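Long-range contacts in tylactone synthase starter module and modules 1 & 2 (Streptomyces fradiae, PDB 2Z5L), which forms the first ketoreductase of the tylosin polyketide synthase, and probably reduces a beta-keto group of the growing chain with NADPH to a hydroxyl of set configuration: residues A[26-31]-A[246-251]; A[453-458]-A[475-480]. All blocks are in the same frame, centred on the assembly; numbering follows the deposited sequence.

Contact 1: A[26-31]-A[246-251]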
ATOM      1  N   ALA A  26      17.289   7.450  11.584  1.00 42.42           N
ATOM      2  CA  ALA A  26      17.168   8.506  10.589  1.00 43.33           C
ATOM      3  C   ALA A  26      16.464   7.984   9.336  1.00 44.00           C
ATOM      4  O   ALA A  26      16.322   8.711   8.354  1.00 44.75           O
ATOM      5  CB  ALA A  26      18.545   9.050  10.222  1.00 41.42           C
ATOM      6  N   TRP A  27      16.028   6.727   9.383  1.00 43.74           N
ATOM      7  CA  TRP A  27      15.346   6.096   8.262  1.00 43.95           C
ATOM      8  C   TRP A  27      13.881   5.870   8.584  1.00 43.74           C
ATOM      9  O   TRP A  27      13.129   5.394   7.743  1.00 46.01           O
ATOM     10  CB  TRP A  27      15.981   4.737   7.931  1.00 43.94           C
ATOM     11  CG  TRP A  27      17.411   4.805   7.484  1.00 43.00           C
ATOM     12  CD1 TRP A  27      18.110   5.926   7.128  1.00 44.37           C
ATOM     13  CD2 TRP A  27      18.312   3.698   7.308  1.00 42.61           C
ATOM     14  NE1 TRP A  27      19.385   5.585   6.741  1.00 44.30           N
ATOM     15  CE2 TRP A  27      19.537   4.227   6.841  1.00 41.98           C
ATOM     16  CE3 TRP A  27      18.202   2.311   7.498  1.00 39.07           C
ATOM     17  CZ2 TRP A  27      20.645   3.421   6.560  1.00 41.61           C
ATOM     18  CZ3 TRP A  27      19.313   1.506   7.216  1.00 40.72           C
ATOM     19  CH2 TRP A  27      20.515   2.067   6.754  1.00 40.37           C
ATOM     20  N   ARG A  28      13.475   6.220   9.795  1.00 42.74           N
ATOM     21  CA  ARG A  28      12.100   6.010  10.224  1.00 43.48           C
ATOM     22  C   ARG A  28      11.140   7.151   9.890  1.00 44.96           C
ATOM     23  O   ARG A  28      11.328   8.285  10.327  1.00 46.26           O
ATOM     24  CB  ARG A  28      12.067   5.755  11.733  1.00 42.15           C
ATOM     25  CG  ARG A  28      12.767   4.476  12.180  1.00 39.46           C
ATOM     26  CD  ARG A  28      12.887   4.458  13.685  1.00 38.32           C
ATOM     27  NE  ARG A  28      11.602   4.723  14.321  1.00 38.14           N
ATOM     28  CZ  ARG A  28      10.625   3.833  14.428  1.00 39.31           C
ATOM     29  NH1 ARG A  28      10.797   2.606  13.946  1.00 39.53           N
ATOM     30  NH2 ARG A  28       9.471   4.178  14.994  1.00 39.03           N
ATOM     31  N   TYR A  29      10.101   6.837   9.122  1.00 46.22           N
ATOM     32  CA  TYR A  29       9.095   7.822   8.751  1.00 45.99           C
ATOM     33  C   TYR A  29       7.705   7.243   8.977  1.00 47.79           C
ATOM     34  O   TYR A  29       7.535   6.032   9.155  1.00 47.59           O
ATOM     35  CB  TYR A  29       9.244   8.225   7.289  1.00 44.28           C
ATOM     36  CG  TYR A  29      10.616   8.716   6.906  1.00 43.79           C
ATOM     37  CD1 TYR A  29      11.655   7.821   6.670  1.00 42.60           C
ATOM     38  CD2 TYR A  29      10.868  10.080   6.742  1.00 43.58           C
ATOM     39  CE1 TYR A  29      12.908   8.270   6.271  1.00 41.65           C
ATOM     40  CE2 TYR A  29      12.123  10.542   6.346  1.00 42.31           C
ATOM     41  CZ  TYR A  29      13.136   9.634   6.107  1.00 41.49           C
ATOM     42  OH  TYR A  29      14.371  10.068   5.673  1.00 39.30           O
ATOM     43  N   ARG A  30       6.705   8.111   8.966  1.00 49.28           N
ATOM     44  CA  ARG A  30       5.340   7.664   9.179  1.00 51.98           C
ATOM     45  C   ARG A  30       4.347   8.578   8.479  1.00 51.80           C
ATOM     46  O   ARG A  30       4.711   9.640   7.971  1.00 51.84           O
ATOM     47  CB  ARG A  30       5.033   7.600  10.681  1.00 55.43           C
ATOM     48  CG  ARG A  30       4.862   8.952  11.371  1.00 59.75           C
ATOM     49  CD  ARG A  30       4.587   8.790  12.867  1.00 63.81           C
ATOM     50  NE  ARG A  30       3.924   7.520  13.181  1.00 67.99           N
ATOM     51  CZ  ARG A  30       4.554   6.423  13.601  1.00 69.83           C
ATOM     52  NH1 ARG A  30       5.869   6.433  13.766  1.00 71.25           N
ATOM     53  NH2 ARG A  30       3.872   5.310  13.850  1.00 69.23           N
ATOM     54  N   VAL A  31       3.090   8.160   8.451  1.00 52.42           N
ATOM     55  CA  VAL A  31       2.064   8.955   7.805  1.00 54.19           C
ATOM     56  C   VAL A  31       1.161   9.636   8.818  1.00 54.58           C
ATOM     57  O   VAL A  31       0.537   8.986   9.656  1.00 54.84           O
ATOM     58  CB  VAL A  31       1.199   8.096   6.860  1.00 53.98           C
ATOM     59  CG1 VAL A  31       0.084   8.945   6.266  1.00 54.54           C
ATOM     60  CG2 VAL A  31       2.064   7.519   5.752  1.00 53.29           C
ATOM     61  N   SER A 246       6.034  12.269   7.681  1.00 52.39           N
ATOM     62  CA  SER A 246       6.898  12.899   8.669  1.00 51.05           C
ATOM     63  C   SER A 246       7.806  11.885   9.367  1.00 49.96           C
ATOM     64  O   SER A 246       7.379  10.776   9.686  1.00 49.57           O
ATOM     65  CB  SER A 246       6.030  13.630   9.695  1.00 50.79           C
ATOM     66  OG  SER A 246       4.811  12.938   9.916  1.00 50.50           O
ATOM     67  N   ARG A 247       9.061  12.263   9.597  1.00 48.45           N
ATOM     68  CA  ARG A 247      10.003  11.364  10.260  1.00 46.69           C
ATOM     69  C   ARG A 247       9.342  10.841  11.527  1.00 45.62           C
ATOM     70  O   ARG A 247       8.695  11.592  12.251  1.00 44.73           O
ATOM     71  CB  ARG A 247      11.309  12.101  10.582  1.00 44.35           C
ATOM     72  CG  ARG A 247      11.964  12.708   9.333  1.00 44.30           C
ATOM     73  CD  ARG A 247      13.363  13.249   9.599  1.00 43.34           C
ATOM     74  NE  ARG A 247      14.412  12.267   9.317  1.00 45.62           N
ATOM     75  CZ  ARG A 247      15.294  12.372   8.322  1.00 44.91           C
ATOM     76  NH1 ARG A 247      15.267  13.412   7.505  1.00 42.36           N
ATOM     77  NH2 ARG A 247      16.207  11.433   8.135  1.00 46.66           N
ATOM     78  N   ALA A 248       9.473   9.544  11.776  1.00 45.26           N
ATOM     79  CA  ALA A 248       8.871   8.955  12.959  1.00 45.24           C
ATOM     80  C   ALA A 248       9.833   9.080  14.130  1.00 46.58           C
ATOM     81  O   ALA A 248      11.009   9.385  13.944  1.00 46.06           O
ATOM     82  CB  ALA A 248       8.526   7.492  12.704  1.00 43.38           C
ATOM     83  N   ALA A 249       9.326   8.846  15.333  1.00 48.39           N
ATOM     84  CA  ALA A 249      10.137   8.932  16.536  1.00 50.58           C
ATOM     85  C   ALA A 249      11.372   8.039  16.424  1.00 52.17           C
ATOM     86  O   ALA A 249      11.604   7.411  15.387  1.00 53.47           O
ATOM     87  CB  ALA A 249       9.299   8.530  17.743  1.00 51.05           C
ATOM     88  N   ALA A 250      12.174   7.985  17.483  1.00 53.05           N
ATOM     89  CA  ALA A 250      13.371   7.145  17.463  1.00 52.27           C
ATOM     90  C   ALA A 250      13.064   5.790  18.077  1.00 51.47           C
ATOM     91  O   ALA A 250      12.109   5.645  18.840  1.00 50.10           O
ATOM     92  CB  ALA A 250      14.513   7.822  18.223  1.00 51.13           C
ATOM     93  N   ALA A 251      13.871   4.797  17.724  1.00 51.84           N
ATOM     94  CA  ALA A 251      13.716   3.442  18.238  1.00 52.10           C
ATOM     95  C   ALA A 251      14.642   3.291  19.439  1.00 52.31           C
ATOM     96  O   ALA A 251      14.350   2.549  20.375  1.00 51.75           O
ATOM     97  CB  ALA A 251      14.085   2.429  17.166  1.00 52.43           C
TER
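Tyr29 and Arg247 lie side by side and point the same way where strands 28-35 and 239-247 run antiparallel, at the seam of a polyketide ketoreductase with its two Rossmann-type halves. The two residues form a non-hydrogen-bonded pair whose side chains diverge at the start. With CG anti to the carbonyl carbon (chi1 -57°), Arg247 lays that carbon 3.7 Å from Tyr29 CE2; a bend at chi3 then sets the direction of the guanidinium. Its plane is inclined 38° to the ring, and Tyr29 OH lies over one guanidinium face without bonding to it; that hydroxyl is hydrogen-bonded instead to Trp482 NE1. A long, flexible arginine suits this place, because NH2 still reaches past the ring to hydrogen-bond Ala26 O at 2.7 Å, while NH1 forms a salt bridge to Glu503. In the next pair, hydrogen-bonded, Arg30 N meets Ser246 O at 2.8 Å and Ser246 N meets Arg30 O at 3.0 Å, and Ser246 OG is hydrogen-bonded to Thr32 OG1. Beyond the strand the chain of small alanines lets the backbone run close to Arg28: Ala248 N donates to Arg28 O, and Ala251 CB sits over one face of the Arg28 guanidinium. Arg28 NE-H is directed almost straight (166°) at Ala249 O, 2.9 Å away; this oxygen lies in the guanidinium plane, although NE itself stands above the carbonyl plane of Ala249.

Contact 2: A[453-458]-A[475-480]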
ATOM      1  N   ARG A 453      18.529   4.757  -1.312  1.00 43.40           N
ATOM      2  CA  ARG A 453      19.774   4.010  -1.202  1.00 44.43           C
ATOM      3  C   ARG A 453      19.498   2.631  -0.615  1.00 42.88           C
ATOM      4  O   ARG A 453      18.628   2.477   0.236  1.00 43.31           O
ATOM      5  CB  ARG A 453      20.753   4.776  -0.313  1.00 46.90           C
ATOM      6  CG  ARG A 453      21.238   6.074  -0.930  1.00 51.18           C
ATOM      7  CD  ARG A 453      22.029   6.942   0.060  1.00 52.91           C
ATOM      8  NE  ARG A 453      21.226   7.363   1.207  1.00 53.67           N
ATOM      9  CZ  ARG A 453      21.437   8.483   1.890  1.00 53.22           C
ATOM     10  NH1 ARG A 453      22.422   9.291   1.532  1.00 52.56           N
ATOM     11  NH2 ARG A 453      20.673   8.794   2.933  1.00 53.91           N
ATOM     12  N   ALA A 454      20.235   1.632  -1.080  1.00 41.85           N
ATOM     13  CA  ALA A 454      20.067   0.264  -0.596  1.00 40.37           C
ATOM     14  C   ALA A 454      20.482   0.150   0.871  1.00 39.76           C
ATOM     15  O   ALA A 454      21.652   0.308   1.204  1.00 42.11           O
ATOM     16  CB  ALA A 454      20.897  -0.697  -1.450  1.00 40.00           C
ATOM     17  N   MET A 455      19.523  -0.131   1.748  1.00 37.53           N
ATOM     18  CA  MET A 455      19.807  -0.263   3.166  1.00 35.24           C
ATOM     19  C   MET A 455      20.610  -1.529   3.440  1.00 36.08           C
ATOM     20  O   MET A 455      20.410  -2.540   2.773  1.00 36.42           O
ATOM     21  CB  MET A 455      18.504  -0.323   3.951  1.00 36.19           C
ATOM     22  CG  MET A 455      17.644   0.906   3.823  1.00 33.90           C
ATOM     23  SD  MET A 455      16.186   0.711   4.841  1.00 38.89           S
ATOM     24  CE  MET A 455      15.072   0.028   3.658  1.00 38.48           C
ATOM     25  N   ASP A 456      21.515  -1.485   4.417  1.00 35.12           N
ATOM     26  CA  ASP A 456      22.309  -2.664   4.737  1.00 33.39           C
ATOM     27  C   ASP A 456      21.394  -3.716   5.346  1.00 33.24           C
ATOM     28  O   ASP A 456      20.672  -3.451   6.307  1.00 32.45           O
ATOM     29  CB  ASP A 456      23.455  -2.313   5.705  1.00 34.61           C
ATOM     30  CG  ASP A 456      24.105  -3.554   6.330  1.00 36.79           C
ATOM     31  OD1 ASP A 456      23.769  -3.879   7.489  1.00 35.98           O
ATOM     32  OD2 ASP A 456      24.936  -4.216   5.661  1.00 36.07           O
ATOM     33  N   PRO A 457      21.415  -4.932   4.789  1.00 33.35           N
ATOM     34  CA  PRO A 457      20.584  -6.043   5.263  1.00 34.48           C
ATOM     35  C   PRO A 457      20.479  -6.116   6.783  1.00 33.89           C
ATOM     36  O   PRO A 457      19.384  -6.085   7.336  1.00 34.06           O
ATOM     37  CB  PRO A 457      21.266  -7.268   4.652  1.00 34.34           C
ATOM     38  CG  PRO A 457      21.755  -6.736   3.353  1.00 34.51           C
ATOM     39  CD  PRO A 457      22.351  -5.386   3.747  1.00 33.40           C
ATOM     40  N   ASP A 458      21.632  -6.199   7.442  1.00 34.66           N
ATOM     41  CA  ASP A 458      21.708  -6.281   8.894  1.00 35.07           C
ATOM     42  C   ASP A 458      21.157  -5.043   9.580  1.00 34.49           C
ATOM     43  O   ASP A 458      20.409  -5.139  10.561  1.00 34.28           O
ATOM     44  CB  ASP A 458      23.157  -6.526   9.322  1.00 37.11           C
ATOM     45  CG  ASP A 458      23.645  -7.919   8.934  1.00 40.27           C
ATOM     46  OD1 ASP A 458      22.974  -8.915   9.339  1.00 37.42           O
ATOM     47  OD2 ASP A 458      24.686  -8.011   8.234  1.00 39.64           O
ATOM     48  N   VAL A 475       5.211   1.835  10.028  1.00 37.93           N
ATOM     49  CA  VAL A 475       6.328   2.744   9.976  1.00 36.21           C
ATOM     50  C   VAL A 475       7.033   2.499   8.669  1.00 35.96           C
ATOM     51  O   VAL A 475       6.998   1.386   8.143  1.00 35.73           O
ATOM     52  CB  VAL A 475       7.306   2.506  11.157  1.00 38.18           C
ATOM     53  CG1 VAL A 475       7.867   1.088  11.103  1.00 37.16           C
ATOM     54  CG2 VAL A 475       8.428   3.534  11.120  1.00 35.73           C
ATOM     55  N   THR A 476       7.639   3.554   8.133  1.00 36.86           N
ATOM     56  CA  THR A 476       8.378   3.466   6.889  1.00 35.42           C
ATOM     57  C   THR A 476       9.847   3.534   7.254  1.00 36.66           C
ATOM     58  O   THR A 476      10.313   4.517   7.839  1.00 38.02           O
ATOM     59  CB  THR A 476       8.071   4.655   5.929  1.00 36.21           C
ATOM     60  OG1 THR A 476       6.692   4.631   5.545  1.00 35.62           O
ATOM     61  CG2 THR A 476       8.928   4.561   4.676  1.00 33.05           C
ATOM     62  N   VAL A 477      10.578   2.478   6.935  1.00 35.04           N
ATOM     63  CA  VAL A 477      12.003   2.452   7.213  1.00 32.81           C
ATOM     64  C   VAL A 477      12.694   2.526   5.869  1.00 33.03           C
ATOM     65  O   VAL A 477      12.776   1.527   5.157  1.00 35.01           O
ATOM     66  CB  VAL A 477      12.418   1.145   7.922  1.00 30.99           C
ATOM     67  CG1 VAL A 477      13.920   1.139   8.146  1.00 30.39           C
ATOM     68  CG2 VAL A 477      11.684   1.012   9.250  1.00 27.91           C
ATOM     69  N   VAL A 478      13.174   3.709   5.507  1.00 34.05           N
ATOM     70  CA  VAL A 478      13.851   3.869   4.225  1.00 36.27           C
ATOM     71  C   VAL A 478      15.044   4.805   4.305  1.00 38.08           C
ATOM     72  O   VAL A 478      15.043   5.770   5.065  1.00 40.34           O
ATOM     73  CB  VAL A 478      12.912   4.455   3.143  1.00 35.60           C
ATOM     74  CG1 VAL A 478      13.595   4.390   1.787  1.00 37.94           C
ATOM     75  CG2 VAL A 478      11.590   3.721   3.121  1.00 34.65           C
ATOM     76  N   ASP A 479      16.054   4.525   3.496  1.00 39.10           N
ATOM     77  CA  ASP A 479      17.238   5.365   3.443  1.00 41.37           C
ATOM     78  C   ASP A 479      17.151   6.166   2.146  1.00 42.67           C
ATOM     79  O   ASP A 479      17.253   5.604   1.046  1.00 40.93           O
ATOM     80  CB  ASP A 479      18.506   4.508   3.465  1.00 43.92           C
ATOM     81  CG  ASP A 479      19.771   5.344   3.387  1.00 47.22           C
ATOM     82  OD1 ASP A 479      19.803   6.431   4.001  1.00 47.65           O
ATOM     83  OD2 ASP A 479      20.735   4.916   2.724  1.00 49.20           O
ATOM     84  N   VAL A 480      16.964   7.482   2.286  1.00 42.13           N
ATOM     85  CA  VAL A 480      16.808   8.383   1.137  1.00 42.49           C
ATOM     86  C   VAL A 480      17.647   9.657   1.112  1.00 44.05           C
ATOM     87  O   VAL A 480      17.755  10.359   2.112  1.00 43.03           O
ATOM     88  CB  VAL A 480      15.364   8.887   1.004  1.00 41.79           C
ATOM     89  CG1 VAL A 480      15.097   9.297  -0.432  1.00 40.77           C
ATOM     90  CG2 VAL A 480      14.399   7.851   1.498  1.00 43.29           C
TER
HETATM   91  O   HOH W   1      16.123   2.784   0.733  1.00 24.77           O
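A salt bridge between Arg453 and Asp479, backed by apolar packing of Met455, joins two loop segments in the catalytic, Rossmann-type half of this short-chain dehydrogenase/reductase: the approach to helix 457-470 and the chain leaving strand 474-477. The bridge is two-pronged but uneven. Arg453 NH2 hydrogen-bonds Asp479 OD1 at 2.7 Å, whereas the hydrogen bond from Arg453 NE to Asp479 OD2, at 2.9 Å, is bent to 124° and weak. Guanidinium and carboxylate planes are 20° apart, yet NH2 stands above the carboxylate plane, so the groups are not a flat in-plane pair. Arginine suits the exposed side, where its long chain folds at chi3 (-62°) to bring NE and NH2 over to the buried aspartate. The backbones reinforce the link, since Arg453 N donates to Asp479 O at 2.8 Å, and a water takes up the next polar atoms, donating to Arg453 O and accepting from Asp479 N. Farther along the first segment, Asp456 is the N-cap of helix 457-470, its OD1 hydrogen-bonded to Ala459 N.

On the inner side, unbranched Met455 runs past Asp479 in the opposite direction, with its CG 3.7 Å from Asp479 CB. Its sulfur SD then packs on Val477 CG1 at 4.0 Å, and Trp430 of strand 426-430 touches both Met455 and Val477. The methyl CE of Met455 ends 3.1 Å from the backbone oxygen Val477 O, a close approach.

In the fold
Contacts 1 and 2 meet through strands 28-35 and 474-477, which are neighbours, and their centres are about 12 Å apart. Two backbone pairs span the gap, Tyr29 N to Thr476 O at 2.7 Å and Trp27 O to Val478 N at 2.8 Å, both probably hydrogen bonds. Contact 1 ties strand 28-35 to strand 239-247 of the structural half, and the other edge of strand 28-35 pairs with strand 474-477 of the catalytic half. There contact 2 joins the chain just past strand 474-477 to the loop that leads into helix 457-470. Trp27 also packs against Met455. The Gly267-Gly269-Gly272 pattern after strand 261-265, probably the cofactor-binding turn, belongs to neither contact.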